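Local atomic coordinates of (R)-2-hydroxyglutaryl-CoA dehydratase activating ATPase (PDB entry 1HUX), a protein that hydrolyses ATP slowly and uses it to drive electron transfer from a [4Fe-4S] cluster that activates (R)-2-hydroxyglutaryl-CoA dehydratase in glutamate fermentation. Residues A[102-110]-A[122-133]; A[211-220]-A[234-245]. All blocks are in the same frame, centred on the assembly; numbering follows the deposited sequence.

Running from the N terminus, the chain first closes interaction 1, where 122-133 folds back on 102-110 around the hairpin of strands 107-114 and 117-124. Only after this loop is complete does interaction 2 open: 211-220 leads through helix 222-232 to 234-245, a beta-alpha-beta unit. The two loops therefore follow one another in series and neither nest nor cross. They meet in one five-stranded sheet of the actin-like fold, where strand 99-104 lies beside strand 212-215 and I103 N probably bonds to T215 O. Both border the ADP, and interaction 1 alone also reaches the iron-sulfur cluster shared by the two subunits.

Interaction 1: A[102-110]-A[122-133]; sequences DIGGQDVKV and QMNDKCAAGTGR. With SF4 (iron/sulfur cluster), chain C; ADP (adenosine-5'-diphosphate), chain D.
V108 and T131 lie at the close-packed heart of this contact, where the cluster loop folds back over the hairpin. V108 puts CG2 against the backbone of G130, 3.3 Å from G130 O, while T131 CG2 lies over the backbone of D107. Setting OG1 between the backbone N and the carbonyl carbon (chi1 78°) lets T131 bond to A128 O and accept from R133 N, an N-cap for helix 132-142. With an alanine here OG1 and CG2 go, and R133 N would probably lose its cap, with a gap opening beside D107. G132 N donates to G104 O at 3.2 Å from above the carbonyl plane, joining the helix start to the type II turn from G104 to D107; G104, G105 and G132 all border the ADP. Antiparallel pairing continues through V108 with N124 and V110 with Q122. On the face opposite V108 and V110, M123 runs alongside K109, its CE 3.4 Å from K109 CE, and K109 NZ bridges D102 OD1 (2.6 Å) and, weakly, D107 OD2.

Packing is looser at the rim, with D125 and K126 solvent-exposed. Q106 CG approaches the edge of the R133 guanidinium, whose NH2 bonds to S172 of the second subunit. N124 OD1 accepts from C127 N in an Asx motif and N124 ND2 donates to C127 O at 2.6 Å, consistent with holding C127, whose SG binds iron FE4 of the shared cluster at 2.3 Å. Helix 184-204 covers the I103, V108 and V110 side through V199 and L202, helix 82-93 flanks D102 and K109, and strand 212-215 adjoins strand 99-104.

Interaction 2: A[211-220]-A[234-245]; sequences DVVMTGGVAQ and VEIKTSPLAQYN. With ADP (adenosine-5'-diphosphate), chain D.
V212 and I236 form the apolar centre, the isoleucine bringing its CD1 against V212 CG1 at 3.4 Å. Because I236 CG2 is anti to the backbone N (chi1 -58° for CG1), this second branch reaches M214 CB. Further along the chain, A219 CB and A242 CB meet at 3.7 Å. Beside V212 and I236, strand 212-215 pairs in parallel with the short, weakly bonded strand 236-237: K237 N donates to V212 O, and M214 N reaches K237 O at 2.7 Å, nearly in line with the carbonyl bond. V213 lies on the other face, its CG1 against K237 CB.

Toward the edges polar groups take over. K237 extends past V213 to D211, with K237 NZ 3.2 Å from D211 OD1 in a salt bridge. T215 crosses N245 at about a right angle, and T215 OG1 donates to N245 OD1 (2.9 Å) in the carbonyl plane, on a lone pair. Both amides at the far end serve the nucleotide. The outstretched Q243 side chain passes G217 and donates through NE2 to ADP O1A, 2.7 Å away at an N-H...O angle of 165°. Q220 OE1 lies 2.6 Å from adenine N6, and its NE2 bonds only weakly to Q243 OE1, the amide planes turned 47° apart.

The two segments are the ends of a beta-alpha-beta unit made with helix 222-232 in the actin-like fold, with the nucleotide at one end. Strand 212-215 lies between strands 99-104 and 236-237 in the sheet, helix 82-93 packs on T215 and N245, and strand 25-33 of the other sheet touches L241, Q243 and Y244.

Interaction 1: A[102-110]-A[122-133]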
loop_
_atom_site.group_PDB
_atom_site.type_symbol
_atom_site.label_atom_id
_atom_site.label_comp_id
_atom_site.label_asym_id
_atom_site.label_seq_id
_atom_site.Cartn_x
_atom_site.Cartn_y
_atom_site.Cartn_z
ATOM N N ASP A 102 15.220 2.248 -12.426
ATOM C CA ASP A 102 14.661 3.602 -12.422
ATOM C C ASP A 102 13.562 3.810 -11.400
ATOM O O ASP A 102 12.434 3.326 -11.577
ATOM C CB ASP A 102 14.104 3.961 -13.809
ATOM C CG ASP A 102 13.319 5.273 -13.811
ATOM O OD1 ASP A 102 12.118 5.250 -14.169
ATOM O OD2 ASP A 102 13.911 6.321 -13.451
ATOM N N ILE A 103 13.881 4.544 -10.337
ATOM C CA ILE A 103 12.892 4.811 -9.297
ATOM C C ILE A 103 12.449 6.257 -9.390
ATOM O O ILE A 103 13.267 7.177 -9.279
ATOM C CB ILE A 103 13.457 4.578 -7.849
ATOM C CG1 ILE A 103 14.014 3.158 -7.705
ATOM C CG2 ILE A 103 12.340 4.772 -6.821
ATOM C CD1 ILE A 103 14.653 2.881 -6.344
ATOM N N GLY A 104 11.160 6.455 -9.608
ATOM C CA GLY A 104 10.629 7.798 -9.670
ATOM C C GLY A 104 9.457 7.864 -8.719
ATOM O O GLY A 104 9.149 6.866 -8.074
ATOM N N GLY A 105 8.805 9.016 -8.600
ATOM C CA GLY A 105 7.655 9.083 -7.720
ATOM C C GLY A 105 6.583 8.245 -8.383
ATOM O O GLY A 105 6.564 8.117 -9.614
ATOM N N GLN A 106 5.713 7.643 -7.586
ATOM C CA GLN A 106 4.619 6.822 -8.118
ATOM C C GLN A 106 4.893 5.569 -8.975
ATOM O O GLN A 106 3.942 4.970 -9.509
ATOM C CB GLN A 106 3.648 7.725 -8.861
ATOM C CG GLN A 106 2.866 8.601 -7.923
ATOM C CD GLN A 106 2.266 9.797 -8.613
ATOM O OE1 GLN A 106 1.577 9.657 -9.630
ATOM N NE2 GLN A 106 2.517 10.991 -8.062
ATOM N N ASP A 107 6.157 5.160 -9.102
ATOM C CA ASP A 107 6.475 3.950 -9.883
ATOM C C ASP A 107 7.968 3.549 -9.897
ATOM O O ASP A 107 8.869 4.386 -9.719
ATOM C CB ASP A 107 5.999 4.124 -11.325
ATOM C CG ASP A 107 6.927 5.011 -12.128
ATOM O OD1 ASP A 107 7.131 6.180 -11.724
ATOM O OD2 ASP A 107 7.464 4.532 -13.153
ATOM N N VAL A 108 8.218 2.256 -10.099
ATOM C CA VAL A 108 9.579 1.730 -10.161
ATOM C C VAL A 108 9.618 0.826 -11.374
ATOM O O VAL A 108 8.571 0.334 -11.809
ATOM C CB VAL A 108 9.934 0.851 -8.947
ATOM C CG1 VAL A 108 11.438 0.731 -8.840
ATOM C CG2 VAL A 108 9.354 1.423 -7.684
ATOM N N LYS A 109 10.812 0.597 -11.919
ATOM C CA LYS A 109 10.954 -0.274 -13.090
ATOM C C LYS A 109 12.417 -0.630 -13.347
ATOM O O LYS A 109 13.310 0.225 -13.286
ATOM C CB LYS A 109 10.324 0.389 -14.324
ATOM C CG LYS A 109 10.966 1.693 -14.756
ATOM C CD LYS A 109 10.215 2.293 -15.933
ATOM C CE LYS A 109 9.180 3.334 -15.493
ATOM N NZ LYS A 109 9.809 4.659 -15.172
ATOM N N VAL A 110 12.668 -1.913 -13.592
ATOM C CA VAL A 110 14.025 -2.372 -13.848
ATOM C C VAL A 110 14.080 -2.780 -15.302
ATOM O O VAL A 110 13.249 -3.564 -15.770
ATOM C CB VAL A 110 14.397 -3.575 -12.981
ATOM C CG1 VAL A 110 15.902 -3.787 -13.037
ATOM C CG2 VAL A 110 13.938 -3.353 -11.556
ATOM N N GLN A 122 10.660 -5.103 -15.902
ATOM C CA GLN A 122 9.661 -5.377 -14.882
ATOM C C GLN A 122 9.377 -4.010 -14.264
ATOM O O GLN A 122 10.308 -3.239 -13.998
ATOM C CB GLN A 122 10.240 -6.315 -13.819
ATOM C CG GLN A 122 9.210 -7.200 -13.140
ATOM C CD GLN A 122 8.868 -8.437 -13.961
ATOM O OE1 GLN A 122 7.872 -9.111 -13.692
ATOM N NE2 GLN A 122 9.702 -8.749 -14.957
ATOM N N MET A 123 8.109 -3.687 -14.044
ATOM C CA MET A 123 7.799 -2.392 -13.455
ATOM C C MET A 123 6.607 -2.423 -12.509
ATOM O O MET A 123 5.668 -3.200 -12.704
ATOM C CB MET A 123 7.514 -1.362 -14.548
ATOM C CG MET A 123 6.026 -1.054 -14.714
ATOM S SD MET A 123 5.692 0.416 -15.688
ATOM C CE MET A 123 6.312 1.709 -14.577
ATOM N N ASN A 124 6.649 -1.558 -11.494
ATOM C CA ASN A 124 5.559 -1.445 -10.532
ATOM C C ASN A 124 4.834 -0.134 -10.765
ATOM O O ASN A 124 5.430 0.949 -10.737
ATOM C CB ASN A 124 6.068 -1.487 -9.101
ATOM C CG ASN A 124 4.969 -1.213 -8.102
ATOM O OD1 ASN A 124 3.831 -1.688 -8.259
ATOM N ND2 ASN A 124 5.294 -0.445 -7.064
ATOM N N ASP A 125 3.536 -0.228 -10.986
ATOM C CA ASP A 125 2.766 0.962 -11.267
ATOM C C ASP A 125 1.586 1.131 -10.313
ATOM O O ASP A 125 1.018 2.221 -10.218
ATOM C CB ASP A 125 2.279 0.878 -12.709
ATOM C CG ASP A 125 1.935 2.221 -13.281
ATOM O OD1 ASP A 125 0.919 2.798 -12.852
ATOM O OD2 ASP A 125 2.685 2.700 -14.159
ATOM N N LYS A 126 1.243 0.065 -9.590
ATOM C CA LYS A 126 0.104 0.082 -8.674
ATOM C C LYS A 126 0.417 0.249 -7.186
ATOM O O LYS A 126 -0.328 0.908 -6.463
ATOM C CB LYS A 126 -0.710 -1.193 -8.861
ATOM C CG LYS A 126 -1.043 -1.509 -10.305
ATOM C CD LYS A 126 -1.712 -2.866 -10.409
ATOM C CE LYS A 126 -1.982 -3.248 -11.852
ATOM N NZ LYS A 126 -2.602 -4.600 -11.958
ATOM N N CYS A 127 1.506 -0.350 -6.723
ATOM C CA CYS A 127 1.865 -0.271 -5.312
ATOM C C CYS A 127 2.777 0.934 -5.059
ATOM O O CYS A 127 3.757 1.145 -5.769
ATOM C CB CYS A 127 2.553 -1.586 -4.888
ATOM S SG CYS A 127 2.934 -1.738 -3.119
ATOM N N ALA A 128 2.436 1.734 -4.054
ATOM C CA ALA A 128 3.239 2.895 -3.684
ATOM C C ALA A 128 4.548 2.460 -3.034
ATOM O O ALA A 128 5.452 3.270 -2.859
ATOM C CB ALA A 128 2.457 3.774 -2.720
ATOM N N ALA A 129 4.644 1.188 -2.660
ATOM C CA ALA A 129 5.857 0.675 -2.029
ATOM C C ALA A 129 7.040 0.737 -2.988
ATOM O O ALA A 129 6.890 0.506 -4.184
ATOM C CB ALA A 129 5.641 -0.768 -1.553
ATOM N N GLY A 130 8.212 1.062 -2.458
ATOM C CA GLY A 130 9.403 1.128 -3.288
ATOM C C GLY A 130 9.523 2.356 -4.174
ATOM O O GLY A 130 10.560 2.588 -4.795
ATOM N N THR A 131 8.461 3.144 -4.250
ATOM C CA THR A 131 8.488 4.357 -5.061
ATOM C C THR A 131 8.964 5.540 -4.215
ATOM O O THR A 131 9.121 5.428 -3.005
ATOM C CB THR A 131 7.110 4.728 -5.566
ATOM O OG1 THR A 131 6.391 5.341 -4.489
ATOM C CG2 THR A 131 6.361 3.494 -6.064
ATOM N N GLY A 132 9.190 6.675 -4.861
ATOM C CA GLY A 132 9.655 7.835 -4.127
ATOM C C GLY A 132 8.540 8.334 -3.230
ATOM O O GLY A 132 8.762 9.129 -2.306
ATOM N N ARG A 133 7.330 7.859 -3.515
ATOM C CA ARG A 133 6.156 8.239 -2.752
ATOM C C ARG A 133 6.222 7.562 -1.381
ATOM O O ARG A 133 5.722 8.073 -0.375
ATOM C CB ARG A 133 4.908 7.806 -3.510
ATOM C CG ARG A 133 3.626 8.150 -2.808
ATOM C CD ARG A 133 3.565 9.631 -2.458
ATOM N NE ARG A 133 2.216 9.981 -2.051
ATOM C CZ ARG A 133 1.166 9.928 -2.869
ATOM N NH1 ARG A 133 1.315 9.551 -4.140
ATOM N NH2 ARG A 133 -0.045 10.224 -2.408
HETATM FE FE1 SF4 C . 0.213 -0.672 0.554
HETATM FE FE2 SF4 C . -1.298 -1.943 -1.055
HETATM FE FE3 SF4 C . -0.678 0.581 -1.583
HETATM FE FE4 SF4 C . 1.106 -1.215 -1.870
HETATM S S1 SF4 C . -0.781 -1.098 -3.136
HETATM S S2 SF4 C . 1.426 0.758 -0.764
HETATM S S3 SF4 C . 0.626 -2.737 -0.228
HETATM S S4 SF4 C . -1.958 -0.149 0.162
HETATM P PB ADP D . 8.538 11.138 -12.430
HETATM O O1B ADP D . 8.869 9.691 -12.663
HETATM O O2B ADP D . 8.971 12.102 -13.576
HETATM O O3B ADP D . 7.111 11.377 -11.971
HETATM P PA ADP D . 10.966 11.703 -11.108
HETATM O O1A ADP D . 11.441 13.066 -11.535
HETATM O O2A ADP D . 11.666 10.531 -11.634
HETATM O O3A ADP D . 9.389 11.618 -11.326
HETATM O "O5'" ADP D . 10.892 11.680 -9.549
HETATM C "C5'" ADP D . 12.021 11.739 -8.854
HETATM C "C4'" ADP D . 11.863 11.346 -7.433
HETATM O "O4'" ADP D . 13.107 11.633 -6.726
HETATM C "C3'" ADP D . 10.691 12.010 -6.530
HETATM O "O3'" ADP D . 10.167 11.069 -5.560
HETATM C "C2'" ADP D . 11.477 13.175 -5.962
HETATM O "O2'" ADP D . 11.018 13.763 -4.700
HETATM C "C1'" ADP D . 12.846 12.537 -5.764
HETATM N N9 ADP D . 13.974 13.452 -5.475
HETATM C C8 ADP D . 14.241 14.574 -6.147
HETATM N N7 ADP D . 15.266 15.174 -5.709
HETATM C C5 ADP D . 15.711 14.388 -4.653
HETATM C C6 ADP D . 16.819 14.465 -3.742
HETATM N N6 ADP D . 17.722 15.486 -3.762
HETATM N N1 ADP D . 16.957 13.470 -2.817
HETATM C C2 ADP D . 16.065 12.468 -2.788
HETATM N N3 ADP D . 15.003 12.307 -3.603
HETATM C C4 ADP D . 14.888 13.308 -4.514
#

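Interaction 2: A[211-220]-A[234-245]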
loop_
_atom_site.group_PDB
_atom_site.type_symbol
_atom_site.label_atom_id
_atom_site.label_comp_id
_atom_site.label_asym_id
_atom_site.label_seq_id
_atom_site.Cartn_x
_atom_site.Cartn_y
_atom_site.Cartn_z
ATOM N N ASP A 211 26.983 -4.194 -14.975
ATOM C CA ASP A 211 26.886 -2.744 -15.117
ATOM C C ASP A 211 25.468 -2.253 -14.929
ATOM O O ASP A 211 24.741 -1.908 -15.857
ATOM C CB ASP A 211 27.495 -2.307 -16.441
ATOM C CG ASP A 211 28.882 -1.755 -16.268
ATOM O OD1 ASP A 211 28.984 -0.713 -15.587
ATOM O OD2 ASP A 211 29.863 -2.363 -16.740
ATOM N N VAL A 212 25.060 -2.284 -13.657
ATOM C CA VAL A 212 23.765 -1.854 -13.209
ATOM C C VAL A 212 23.834 -0.359 -12.943
ATOM O O VAL A 212 24.789 0.117 -12.338
ATOM C CB VAL A 212 23.368 -2.579 -11.892
ATOM C CG1 VAL A 212 21.904 -2.212 -11.522
ATOM C CG2 VAL A 212 23.493 -4.055 -12.050
ATOM N N VAL A 213 22.839 0.381 -13.404
ATOM C CA VAL A 213 22.817 1.827 -13.151
ATOM C C VAL A 213 21.470 2.243 -12.587
ATOM O O VAL A 213 20.419 1.712 -12.982
ATOM C CB VAL A 213 23.066 2.646 -14.426
ATOM C CG1 VAL A 213 24.440 2.325 -14.965
ATOM C CG2 VAL A 213 22.001 2.321 -15.446
ATOM N N MET A 214 21.506 3.169 -11.637
ATOM C CA MET A 214 20.281 3.651 -11.032
ATOM C C MET A 214 19.927 5.006 -11.653
ATOM O O MET A 214 20.768 5.905 -11.798
ATOM C CB MET A 214 20.455 3.752 -9.520
ATOM C CG MET A 214 19.220 4.223 -8.815
ATOM S SD MET A 214 19.452 4.231 -7.058
ATOM C CE MET A 214 17.742 3.772 -6.532
ATOM N N THR A 215 18.662 5.113 -12.031
ATOM C CA THR A 215 18.107 6.284 -12.683
ATOM C C THR A 215 16.853 6.791 -11.989
ATOM O O THR A 215 16.171 6.042 -11.287
ATOM C CB THR A 215 17.786 5.930 -14.129
ATOM O OG1 THR A 215 18.988 6.028 -14.886
ATOM C CG2 THR A 215 16.736 6.827 -14.697
ATOM N N GLY A 216 16.545 8.065 -12.188
ATOM C CA GLY A 216 15.369 8.638 -11.559
ATOM C C GLY A 216 15.767 9.622 -10.480
ATOM O O GLY A 216 16.948 9.745 -10.137
ATOM N N GLY A 217 14.791 10.334 -9.934
ATOM C CA GLY A 217 15.124 11.303 -8.913
ATOM C C GLY A 217 15.648 10.638 -7.668
ATOM O O GLY A 217 16.646 11.083 -7.093
ATOM N N VAL A 218 14.982 9.566 -7.246
ATOM C CA VAL A 218 15.408 8.857 -6.049
ATOM C C VAL A 218 16.859 8.389 -6.185
ATOM O O VAL A 218 17.525 8.079 -5.195
ATOM C CB VAL A 218 14.497 7.651 -5.778
ATOM C CG1 VAL A 218 14.877 7.003 -4.468
ATOM C CG2 VAL A 218 13.045 8.107 -5.747
ATOM N N ALA A 219 17.350 8.357 -7.420
ATOM C CA ALA A 219 18.709 7.918 -7.673
ATOM C C ALA A 219 19.688 8.683 -6.791
ATOM O O ALA A 219 20.675 8.124 -6.304
ATOM C CB ALA A 219 19.053 8.112 -9.136
ATOM N N GLN A 220 19.405 9.961 -6.575
ATOM C CA GLN A 220 20.270 10.811 -5.761
ATOM C C GLN A 220 20.486 10.246 -4.366
ATOM O O GLN A 220 21.604 10.280 -3.838
ATOM C CB GLN A 220 19.662 12.201 -5.663
ATOM C CG GLN A 220 19.608 12.917 -6.987
ATOM C CD GLN A 220 18.620 14.047 -6.970
ATOM O OE1 GLN A 220 18.667 14.909 -6.099
ATOM N NE2 GLN A 220 17.713 14.053 -7.936
ATOM N N VAL A 234 26.282 -5.994 -6.050
ATOM C CA VAL A 234 26.998 -5.584 -7.253
ATOM C C VAL A 234 27.012 -4.070 -7.276
ATOM O O VAL A 234 26.141 -3.447 -6.679
ATOM C CB VAL A 234 26.309 -6.090 -8.539
ATOM C CG1 VAL A 234 26.797 -7.494 -8.876
ATOM C CG2 VAL A 234 24.803 -6.088 -8.355
ATOM N N GLU A 235 28.002 -3.481 -7.944
ATOM C CA GLU A 235 28.095 -2.026 -8.038
ATOM C C GLU A 235 26.873 -1.435 -8.726
ATOM O O GLU A 235 26.401 -1.960 -9.741
ATOM C CB GLU A 235 29.323 -1.603 -8.834
ATOM C CG GLU A 235 30.588 -1.496 -8.038
ATOM C CD GLU A 235 31.754 -1.071 -8.907
ATOM O OE1 GLU A 235 32.166 -1.867 -9.780
ATOM O OE2 GLU A 235 32.250 0.062 -8.726
ATOM N N ILE A 236 26.352 -0.357 -8.151
ATOM C CA ILE A 236 25.220 0.353 -8.731
ATOM C C ILE A 236 25.774 1.736 -9.067
ATOM O O ILE A 236 26.227 2.471 -8.182
ATOM C CB ILE A 236 24.039 0.509 -7.752
ATOM C CG1 ILE A 236 23.547 -0.867 -7.270
ATOM C CG2 ILE A 236 22.899 1.246 -8.448
ATOM C CD1 ILE A 236 22.890 -1.738 -8.342
ATOM N N LYS A 237 25.767 2.073 -10.353
ATOM C CA LYS A 237 26.281 3.355 -10.812
ATOM C C LYS A 237 25.179 4.393 -10.907
ATOM O O LYS A 237 23.987 4.063 -10.986
ATOM C CB LYS A 237 26.946 3.196 -12.181
ATOM C CG LYS A 237 27.966 2.084 -12.227
ATOM C CD LYS A 237 28.826 2.164 -13.471
ATOM C CE LYS A 237 29.965 1.173 -13.380
ATOM N NZ LYS A 237 31.017 1.426 -14.399
ATOM N N THR A 238 25.596 5.652 -10.883
ATOM C CA THR A 238 24.671 6.772 -10.985
ATOM C C THR A 238 25.503 8.028 -11.234
ATOM O O THR A 238 26.692 8.071 -10.903
ATOM C CB THR A 238 23.830 6.922 -9.688
ATOM O OG1 THR A 238 22.748 7.844 -9.905
ATOM C CG2 THR A 238 24.717 7.393 -8.531
ATOM N N SER A 239 24.886 9.034 -11.851
ATOM C CA SER A 239 25.569 10.297 -12.133
ATOM C C SER A 239 24.577 11.423 -11.890
ATOM O O SER A 239 23.377 11.181 -11.724
ATOM C CB SER A 239 26.060 10.356 -13.591
ATOM O OG SER A 239 25.066 10.899 -14.451
ATOM N N PRO A 240 25.070 12.672 -11.868
ATOM C CA PRO A 240 24.234 13.858 -11.643
ATOM C C PRO A 240 23.011 13.890 -12.569
ATOM O O PRO A 240 21.891 14.238 -12.158
ATOM C CB PRO A 240 25.200 14.999 -11.919
ATOM C CG PRO A 240 26.529 14.430 -11.459
ATOM C CD PRO A 240 26.487 13.045 -12.042
ATOM N N LEU A 241 23.246 13.505 -13.822
ATOM C CA LEU A 241 22.208 13.469 -14.857
ATOM C C LEU A 241 21.154 12.399 -14.629
ATOM O O LEU A 241 20.221 12.256 -15.421
ATOM C CB LEU A 241 22.858 13.234 -16.218
ATOM C CG LEU A 241 23.798 14.356 -16.655
ATOM C CD1 LEU A 241 24.522 13.945 -17.921
ATOM C CD2 LEU A 241 22.986 15.643 -16.860
ATOM N N ALA A 242 21.311 11.654 -13.542
ATOM C CA ALA A 242 20.406 10.570 -13.207
ATOM C C ALA A 242 18.936 10.860 -13.489
ATOM O O ALA A 242 18.284 10.110 -14.215
ATOM C CB ALA A 242 20.591 10.186 -11.752
ATOM N N GLN A 243 18.419 11.954 -12.935
ATOM C CA GLN A 243 17.006 12.306 -13.106
ATOM C C GLN A 243 16.647 12.850 -14.488
ATOM O O GLN A 243 15.466 12.980 -14.831
ATOM C CB GLN A 243 16.602 13.313 -12.024
ATOM C CG GLN A 243 15.131 13.698 -12.031
ATOM C CD GLN A 243 14.759 14.565 -10.841
ATOM O OE1 GLN A 243 15.626 15.228 -10.234
ATOM N NE2 GLN A 243 13.471 14.584 -10.506
ATOM N N TYR A 244 17.669 13.158 -15.280
ATOM C CA TYR A 244 17.465 13.694 -16.617
ATOM C C TYR A 244 17.661 12.617 -17.669
ATOM O O TYR A 244 17.743 12.905 -18.869
ATOM C CB TYR A 244 18.454 14.824 -16.893
ATOM C CG TYR A 244 18.316 16.008 -15.966
ATOM C CD1 TYR A 244 19.166 16.165 -14.870
ATOM C CD2 TYR A 244 17.332 16.970 -16.179
ATOM C CE1 TYR A 244 19.037 17.251 -14.005
ATOM C CE2 TYR A 244 17.196 18.059 -15.324
ATOM C CZ TYR A 244 18.050 18.191 -14.237
ATOM O OH TYR A 244 17.901 19.246 -13.362
ATOM N N ASN A 245 17.737 11.369 -17.227
ATOM C CA ASN A 245 17.952 10.259 -18.142
ATOM C C ASN A 245 16.813 10.101 -19.137
ATOM O O ASN A 245 17.035 9.979 -20.332
ATOM C CB ASN A 245 18.127 8.962 -17.354
ATOM C CG ASN A 245 18.714 7.847 -18.199
ATOM O OD1 ASN A 245 19.007 6.751 -17.709
ATOM N ND2 ASN A 245 18.890 8.123 -19.480
HETATM P PB ADP D . 8.538 11.138 -12.430
HETATM O O1B ADP D . 8.869 9.691 -12.663
HETATM O O2B ADP D . 8.971 12.102 -13.576
HETATM O O3B ADP D . 7.111 11.377 -11.971
HETATM P PA ADP D . 10.966 11.703 -11.108
HETATM O O1A ADP D . 11.441 13.066 -11.535
HETATM O O2A ADP D . 11.666 10.531 -11.634
HETATM O O3A ADP D . 9.389 11.618 -11.326
HETATM O "O5'" ADP D . 10.892 11.680 -9.549
HETATM C "C5'" ADP D . 12.021 11.739 -8.854
HETATM C "C4'" ADP D . 11.863 11.346 -7.433
HETATM O "O4'" ADP D . 13.107 11.633 -6.726
HETATM C "C3'" ADP D . 10.691 12.010 -6.530
HETATM O "O3'" ADP D . 10.167 11.069 -5.560
HETATM C "C2'" ADP D . 11.477 13.175 -5.962
HETATM O "O2'" ADP D . 11.018 13.763 -4.700
HETATM C "C1'" ADP D . 12.846 12.537 -5.764
HETATM N N9 ADP D . 13.974 13.452 -5.475
HETATM C C8 ADP D . 14.241 14.574 -6.147
HETATM N N7 ADP D . 15.266 15.174 -5.709
HETATM C C5 ADP D . 15.711 14.388 -4.653
HETATM C C6 ADP D . 16.819 14.465 -3.742
HETATM N N6 ADP D . 17.722 15.486 -3.762
HETATM N N1 ADP D . 16.957 13.470 -2.817
HETATM C C2 ADP D . 16.065 12.468 -2.788
HETATM N N3 ADP D . 15.003 12.307 -3.603
HETATM C C4 ADP D . 14.888 13.308 -4.514
#